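Local coordinates for putative oxidoreductase (Bacteroides fragilis NCTC 9343, PDB 3FHL), which probably acts as a nucleotide-dependent oxidoreductase of the Gfo/Idh/MocA family, pairing an NAD-binding Rossmann domain with a C-terminal alpha/beta domain, at residues C[29-34]-C[312-317]; C[4-9]-C[65-70]. One frame throughout, in Å; residues are numbered along the deposited sequence. Where two conformers were deposited one is given.

Interaction 1. Residues C[29-34]-C[312-317]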
loop_
_atom_site.group_PDB
_atom_site.type_symbol
_atom_site.label_atom_id
_atom_site.label_comp_id
_atom_site.label_asym_id
_atom_site.label_seq_id
_atom_site.Cartn_x
_atom_site.Cartn_y
_atom_site.Cartn_z
ATOM N N PRO C 29 32.837 -25.061 -4.800
ATOM C CA PRO C 29 34.140 -25.672 -5.105
ATOM C C PRO C 29 35.246 -24.660 -5.417
ATOM O O PRO C 29 36.421 -25.025 -5.433
ATOM C CB PRO C 29 33.843 -26.522 -6.345
ATOM C CG PRO C 29 32.698 -25.844 -6.998
ATOM C CD PRO C 29 31.850 -25.331 -5.865
ATOM N N HIS C 30 34.879 -23.403 -5.643
ATOM C CA HIS C 30 35.868 -22.377 -5.975
ATOM C C HIS C 30 36.393 -21.655 -4.742
ATOM O O HIS C 30 37.216 -20.742 -4.853
ATOM C CB HIS C 30 35.295 -21.366 -6.961
ATOM C CG HIS C 30 34.747 -21.978 -8.212
ATOM N ND1 HIS C 30 35.552 -22.490 -9.207
ATOM C CD2 HIS C 30 33.471 -22.143 -8.638
ATOM C CE1 HIS C 30 34.796 -22.959 -10.186
ATOM N NE2 HIS C 30 33.529 -22.757 -9.867
ATOM N N PHE C 31 35.908 -22.053 -3.569
ATOM C CA PHE C 31 36.352 -21.462 -2.314
ATOM C C PHE C 31 36.842 -22.562 -1.406
ATOM O O PHE C 31 36.333 -23.678 -1.451
ATOM C CB PHE C 31 35.190 -20.729 -1.593
ATOM C CG PHE C 31 34.719 -19.480 -2.303
ATOM C CD1 PHE C 31 35.169 -18.231 -1.906
ATOM C CD2 PHE C 31 33.832 -19.564 -3.373
ATOM C CE1 PHE C 31 34.754 -17.074 -2.575
ATOM C CE2 PHE C 31 33.424 -18.422 -4.056
ATOM C CZ PHE C 31 33.871 -17.180 -3.646
ATOM N N GLU C 32 37.808 -22.232 -0.555
ATOM C CA GLU C 32 38.116 -23.079 0.580
ATOM C C GLU C 32 37.749 -22.323 1.847
ATOM O O GLU C 32 38.233 -21.203 2.075
ATOM C CB GLU C 32 39.602 -23.478 0.598
ATOM C CG GLU C 32 39.969 -24.359 1.796
ATOM C CD GLU C 32 41.474 -24.541 2.006
ATOM O OE1 GLU C 32 41.843 -25.331 2.901
ATOM O OE2 GLU C 32 42.280 -23.897 1.300
ATOM N N LEU C 33 36.878 -22.918 2.660
ATOM C CA LEU C 33 36.622 -22.411 4.000
ATOM C C LEU C 33 37.838 -22.779 4.829
ATOM O O LEU C 33 37.886 -23.831 5.473
ATOM C CB LEU C 33 35.327 -22.982 4.602
ATOM C CG LEU C 33 34.858 -22.455 5.977
ATOM C CD1 LEU C 33 34.612 -20.935 6.015
ATOM C CD2 LEU C 33 33.618 -23.212 6.466
ATOM N N TYR C 34 38.822 -21.885 4.790
ATOM C CA TYR C 34 40.173 -22.199 5.239
ATOM C C TYR C 34 40.332 -21.943 6.734
ATOM O O TYR C 34 40.777 -22.824 7.476
ATOM C CB TYR C 34 41.203 -21.429 4.396
ATOM C CG TYR C 34 42.631 -21.589 4.866
ATOM C CD1 TYR C 34 43.213 -22.857 4.991
ATOM C CD2 TYR C 34 43.398 -20.472 5.199
ATOM C CE1 TYR C 34 44.528 -23.006 5.437
ATOM C CE2 TYR C 34 44.716 -20.609 5.644
ATOM C CZ TYR C 34 45.273 -21.878 5.761
ATOM O OH TYR C 34 46.573 -22.017 6.201
ATOM N N GLN C 312 29.242 -17.193 -5.720
ATOM C CA GLN C 312 29.519 -17.492 -7.110
ATOM C C GLN C 312 29.878 -16.207 -7.858
ATOM O O GLN C 312 30.819 -16.193 -8.657
ATOM C CB GLN C 312 28.350 -18.224 -7.782
ATOM C CG GLN C 312 28.607 -18.650 -9.250
ATOM C CD GLN C 312 29.712 -19.711 -9.409
ATOM O OE1 GLN C 312 30.153 -20.332 -8.437
ATOM N NE2 GLN C 312 30.162 -19.913 -10.650
ATOM N N ASN C 313 29.160 -15.123 -7.566
ATOM C CA ASN C 313 29.491 -13.835 -8.159
ATOM C C ASN C 313 30.873 -13.317 -7.762
ATOM O O ASN C 313 31.586 -12.758 -8.596
ATOM C CB ASN C 313 28.425 -12.781 -7.851
ATOM C CG ASN C 313 28.805 -11.408 -8.388
ATOM O OD1 ASN C 313 29.012 -10.474 -7.623
ATOM N ND2 ASN C 313 28.939 -11.301 -9.710
ATOM N N ILE C 314 31.234 -13.495 -6.491
ATOM C CA ILE C 314 32.547 -13.079 -6.005
ATOM C C ILE C 314 33.651 -13.825 -6.755
ATOM O O ILE C 314 34.642 -13.209 -7.194
ATOM C CB ILE C 314 32.664 -13.266 -4.483
ATOM C CG1 ILE C 314 31.854 -12.185 -3.784
ATOM C CG2 ILE C 314 34.140 -13.228 -4.005
ATOM C CD1 ILE C 314 31.947 -12.260 -2.323
ATOM N N TYR C 315 33.448 -15.124 -6.944
ATOM C CA TYR C 315 34.386 -15.944 -7.693
ATOM C C TYR C 315 34.538 -15.447 -9.128
ATOM O O TYR C 315 35.659 -15.254 -9.599
ATOM C CB TYR C 315 33.991 -17.425 -7.664
ATOM C CG TYR C 315 34.629 -18.224 -8.789
ATOM C CD1 TYR C 315 35.986 -18.580 -8.745
ATOM C CD2 TYR C 315 33.885 -18.592 -9.911
ATOM C CE1 TYR C 315 36.572 -19.307 -9.783
ATOM C CE2 TYR C 315 34.467 -19.297 -10.958
ATOM C CZ TYR C 315 35.804 -19.649 -10.888
ATOM O OH TYR C 315 36.360 -20.353 -11.930
ATOM N N GLU C 316 33.414 -15.231 -9.807
ATOM C CA GLU C 316 33.415 -14.761 -11.198
ATOM C C GLU C 316 34.057 -13.390 -11.353
ATOM O O GLU C 316 34.682 -13.108 -12.357
ATOM C CB GLU C 316 32.007 -14.801 -11.794
ATOM C CG GLU C 316 31.533 -16.229 -12.009
ATOM C CD GLU C 316 30.228 -16.337 -12.760
ATOM O OE1 GLU C 316 29.774 -15.332 -13.348
ATOM O OE2 GLU C 316 29.660 -17.452 -12.757
ATOM N N HIS C 317 33.938 -12.566 -10.326
ATOM C CA HIS C 317 34.583 -11.275 -10.294
ATOM C C HIS C 317 36.098 -11.378 -10.130
ATOM O O HIS C 317 36.845 -10.780 -10.905
ATOM C CB HIS C 317 34.005 -10.437 -9.158
ATOM C CG HIS C 317 34.683 -9.116 -8.980
ATOM N ND1 HIS C 317 34.684 -8.143 -9.957
ATOM C CD2 HIS C 317 35.371 -8.603 -7.936
ATOM C CE1 HIS C 317 35.342 -7.083 -9.517
ATOM N NE2 HIS C 317 35.766 -7.335 -8.292
#
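His30 and Tyr315 meet as a face-to-face ring stack, and this pair carries most of the contact between the turn leading into strand 31-37 and helix 309-320. The ring centroids lie 3.7 Å apart with the planes only 13° from parallel, and no hydrogen bond crosses between the two segments. Along His30, each atom finds its own part of the phenol. CB sits over the Tyr315 face as a CH-pi donor, 3.8 Å from the ring centroid and 27° off the normal. CG comes next, above the middle of that face. Beyond it the imidazole divides. On one branch ND1 reaches CZ of Tyr315 at 3.3 Å and CE1 comes within 3.5 Å of the phenol OH. On the other, CD2 lies over Tyr315 CD2, with Gln312 OE1 obliquely beside it at 3.8 Å, and NE2 lies over CE2. The opposite face of the imidazole has Pro29 CG near its rim. With CG anti to the backbone N (chi1 160°), the Tyr315 ring reaches out from the helix to lie over His30.

Closer to the sheet, Phe31 meets the same helix with its outer carbons. Ile314 CG2 lies at the ring edge, near its plane, 4.0 Å from CZ, while CE2 touches Tyr315 CB at 3.8 Å. Around this patch Phe31 also rests on Ile6, Thr8 and Leu68, and Ile314 on Leu68, which extends the apolar layer across the sheet. Gln312 NE2 donates to Glu316 OE2 within the helix.

With the nearly parallel rings and the Phe31 packing as its main links, the contact probably rests mainly on dispersion and shape fit, and Asn28 adds polar anchoring by bonding both His30 N and Gln312 OE1.

Interaction 2. Residues C[4-9]-C[65-70]; sequences EIIKTG and EIDLIV
Lys7 holds three bonds with Asp67 and Leu68 where strand 6-10 joins the approach to strand 68-71. Its N donates to Asp67 OD2 at 2.9 Å, nearly straight at 169° and on the anti side of the carboxylate, which Asp67 offers with CG anti to its carbonyl carbon (chi1 -60°). Its O accepts twice, from Asp67 N at 2.9 Å and, at a longer reach and tilted from the carbonyl plane, from Leu68 N at 3.2 Å. Regular parallel pairing follows: Gly9 N donates to Leu68 O at 2.8 Å, and Gly9 O receives Val70 N at 2.9 Å.

On the face shared by Thr8 and Leu68, Ile6 CG2 packs against Leu68 CB at 3.7 Å. On the more exposed side of the contact, the Lys7 chain runs alongside Glu65, and a water bridges NZ to Glu65 OE2; NZ is also salt-bridged to Glu32, and Lys7 makes a cation-pi contact with Tyr34.

Farther out, Asp63 OD1 accepts from Glu65 N, and Asn91 ND2 binds Asp67 O. Through the parallel bridges Thr8-Leu68 and Gly9-Ile69, strand 6-10 lies between 31-37 and 68-71 in the 3-2-1-4-5-6 sheet of a Rossmann fold.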
loop_
_atom_site.group_PDB
_atom_site.type_symbol
_atom_site.label_atom_id
_atom_site.label_comp_id
_atom_site.label_asym_id
_atom_site.label_seq_id
_atom_site.Cartn_x
_atom_site.Cartn_y
_atom_site.Cartn_z
ATOM N N GLU C 4 42.757 -20.052 -8.840
ATOM C CA GLU C 4 41.787 -21.177 -9.007
ATOM C C GLU C 4 40.853 -21.332 -7.791
ATOM O O GLU C 4 39.626 -21.328 -7.944
ATOM C CB GLU C 4 42.531 -22.489 -9.298
ATOM C CG GLU C 4 41.637 -23.638 -9.773
ATOM C CD GLU C 4 42.254 -25.009 -9.529
ATOM O OE1 GLU C 4 41.841 -25.974 -10.209
ATOM O OE2 GLU C 4 43.148 -25.126 -8.660
ATOM N N ILE C 5 41.434 -21.474 -6.595
ATOM C CA ILE C 5 40.644 -21.586 -5.361
ATOM C C ILE C 5 40.894 -20.411 -4.403
ATOM O O ILE C 5 42.035 -20.108 -4.045
ATOM C CB ILE C 5 40.810 -22.980 -4.677
ATOM C CG1 ILE C 5 40.036 -24.037 -5.471
ATOM C CG2 ILE C 5 40.320 -22.970 -3.221
ATOM C CD1 ILE C 5 40.443 -25.474 -5.173
ATOM N N ILE C 6 39.807 -19.743 -4.023
ATOM C CA ILE C 6 39.855 -18.589 -3.123
ATOM C C ILE C 6 39.917 -19.060 -1.668
ATOM O O ILE C 6 38.957 -19.642 -1.154
ATOM C CB ILE C 6 38.645 -17.645 -3.379
ATOM C CG1 ILE C 6 38.663 -17.172 -4.835
ATOM C CG2 ILE C 6 38.690 -16.434 -2.446
ATOM C CD1 ILE C 6 37.302 -16.760 -5.399
ATOM N N LYS C 7 41.061 -18.830 -1.018
ATOM C CA LYS C 7 41.234 -19.224 0.379
ATOM C C LYS C 7 40.572 -18.189 1.274
ATOM O O LYS C 7 40.964 -17.025 1.278
ATOM C CB LYS C 7 42.717 -19.365 0.748
ATOM C CG LYS C 7 43.233 -20.791 0.735
ATOM C CD LYS C 7 44.664 -20.868 1.302
ATOM C CE LYS C 7 45.305 -22.219 1.054
ATOM N NZ LYS C 7 44.922 -23.246 2.062
ATOM N N THR C 8 39.578 -18.627 2.041
ATOM C CA THR C 8 38.709 -17.696 2.752
ATOM C C THR C 8 38.798 -17.815 4.264
ATOM O O THR C 8 38.780 -18.928 4.818
ATOM C CB THR C 8 37.239 -17.854 2.300
ATOM O OG1 THR C 8 37.187 -17.858 0.870
ATOM C CG2 THR C 8 36.361 -16.712 2.835
ATOM N N GLY C 9 38.903 -16.651 4.907
ATOM C CA GLY C 9 38.812 -16.526 6.357
ATOM C C GLY C 9 37.463 -15.950 6.785
ATOM O O GLY C 9 37.029 -14.915 6.278
ATOM N N GLU C 65 48.408 -16.526 3.027
ATOM C CA GLU C 65 47.733 -17.379 2.057
ATOM C C GLU C 65 46.227 -17.083 1.917
ATOM O O GLU C 65 45.558 -17.708 1.102
ATOM C CB GLU C 65 47.975 -18.856 2.382
ATOM C CG GLU C 65 49.468 -19.227 2.467
ATOM C CD GLU C 65 49.712 -20.707 2.707
ATOM O OE1 GLU C 65 50.570 -21.280 2.004
ATOM O OE2 GLU C 65 49.058 -21.300 3.592
ATOM N N ILE C 66 45.695 -16.142 2.694
ATOM C CA ILE C 66 44.254 -15.825 2.589
ATOM C C ILE C 66 43.981 -14.795 1.484
ATOM O O ILE C 66 44.639 -13.761 1.420
ATOM C CB ILE C 66 43.619 -15.446 3.962
ATOM C CG1 ILE C 66 43.438 -16.708 4.816
ATOM C CG2 ILE C 66 42.254 -14.748 3.775
ATOM C CD1 ILE C 66 43.020 -16.457 6.289
ATOM N N ASP C 67 43.042 -15.121 0.595
ATOM C CA ASP C 67 42.642 -14.230 -0.499
ATOM C C ASP C 67 41.480 -13.336 -0.083
ATOM O O ASP C 67 41.380 -12.187 -0.520
ATOM C CB ASP C 67 42.201 -15.059 -1.718
ATOM C CG ASP C 67 43.305 -15.968 -2.250
ATOM O OD1 ASP C 67 44.392 -15.447 -2.573
ATOM O OD2 ASP C 67 43.079 -17.193 -2.360
ATOM N N LEU C 68 40.592 -13.888 0.744
ATOM C CA LEU C 68 39.308 -13.248 1.065
ATOM C C LEU C 68 38.948 -13.374 2.535
ATOM O O LEU C 68 39.044 -14.459 3.120
ATOM C CB LEU C 68 38.181 -13.834 0.196
ATOM C CG LEU C 68 36.719 -13.377 0.412
ATOM C CD1 LEU C 68 36.529 -11.944 -0.030
ATOM C CD2 LEU C 68 35.743 -14.286 -0.329
ATOM N N ILE C 69 38.534 -12.255 3.124
ATOM C CA ILE C 69 38.041 -12.239 4.493
ATOM C C ILE C 69 36.577 -11.783 4.515
ATOM O O ILE C 69 36.223 -10.772 3.917
ATOM C CB ILE C 69 38.917 -11.353 5.423
ATOM C CG1 ILE C 69 40.298 -11.999 5.620
ATOM C CG2 ILE C 69 38.255 -11.155 6.805
ATOM C CD1 ILE C 69 41.264 -11.145 6.434
ATOM N N VAL C 70 35.739 -12.568 5.188
ATOM C CA VAL C 70 34.333 -12.232 5.397
ATOM C C VAL C 70 34.177 -11.634 6.791
ATOM O O VAL C 70 34.316 -12.341 7.805
ATOM C CB VAL C 70 33.424 -13.471 5.217
ATOM C CG1 VAL C 70 31.943 -13.109 5.468
ATOM C CG2 VAL C 70 33.592 -14.053 3.813
HETATM O O HOH W 1 47.374 -23.612 3.832
#

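In the fold
Strand 6-10 is the common neighbour: interaction 2 pairs it with strand 68-71, while its other edge takes strand 31-37, the strand of interaction 1. The two sites, with centres about 8 Å apart, meet directly through a probable hydrogen bond from Glu32 N to Ile6 O of 2.9 Å, besides sharing Lys7. Interaction 2 is the more buried, and backbone hydrogen bonds dominate it because its segments are neighbouring strands. Interaction 1 is only partly buried and joins the beginning of strand 31-37, and the loop before it, to a helix far along the chain, assigned to the C-terminal alpha/beta domain family; ring stacking and apolar packing replace the backbone ladder there.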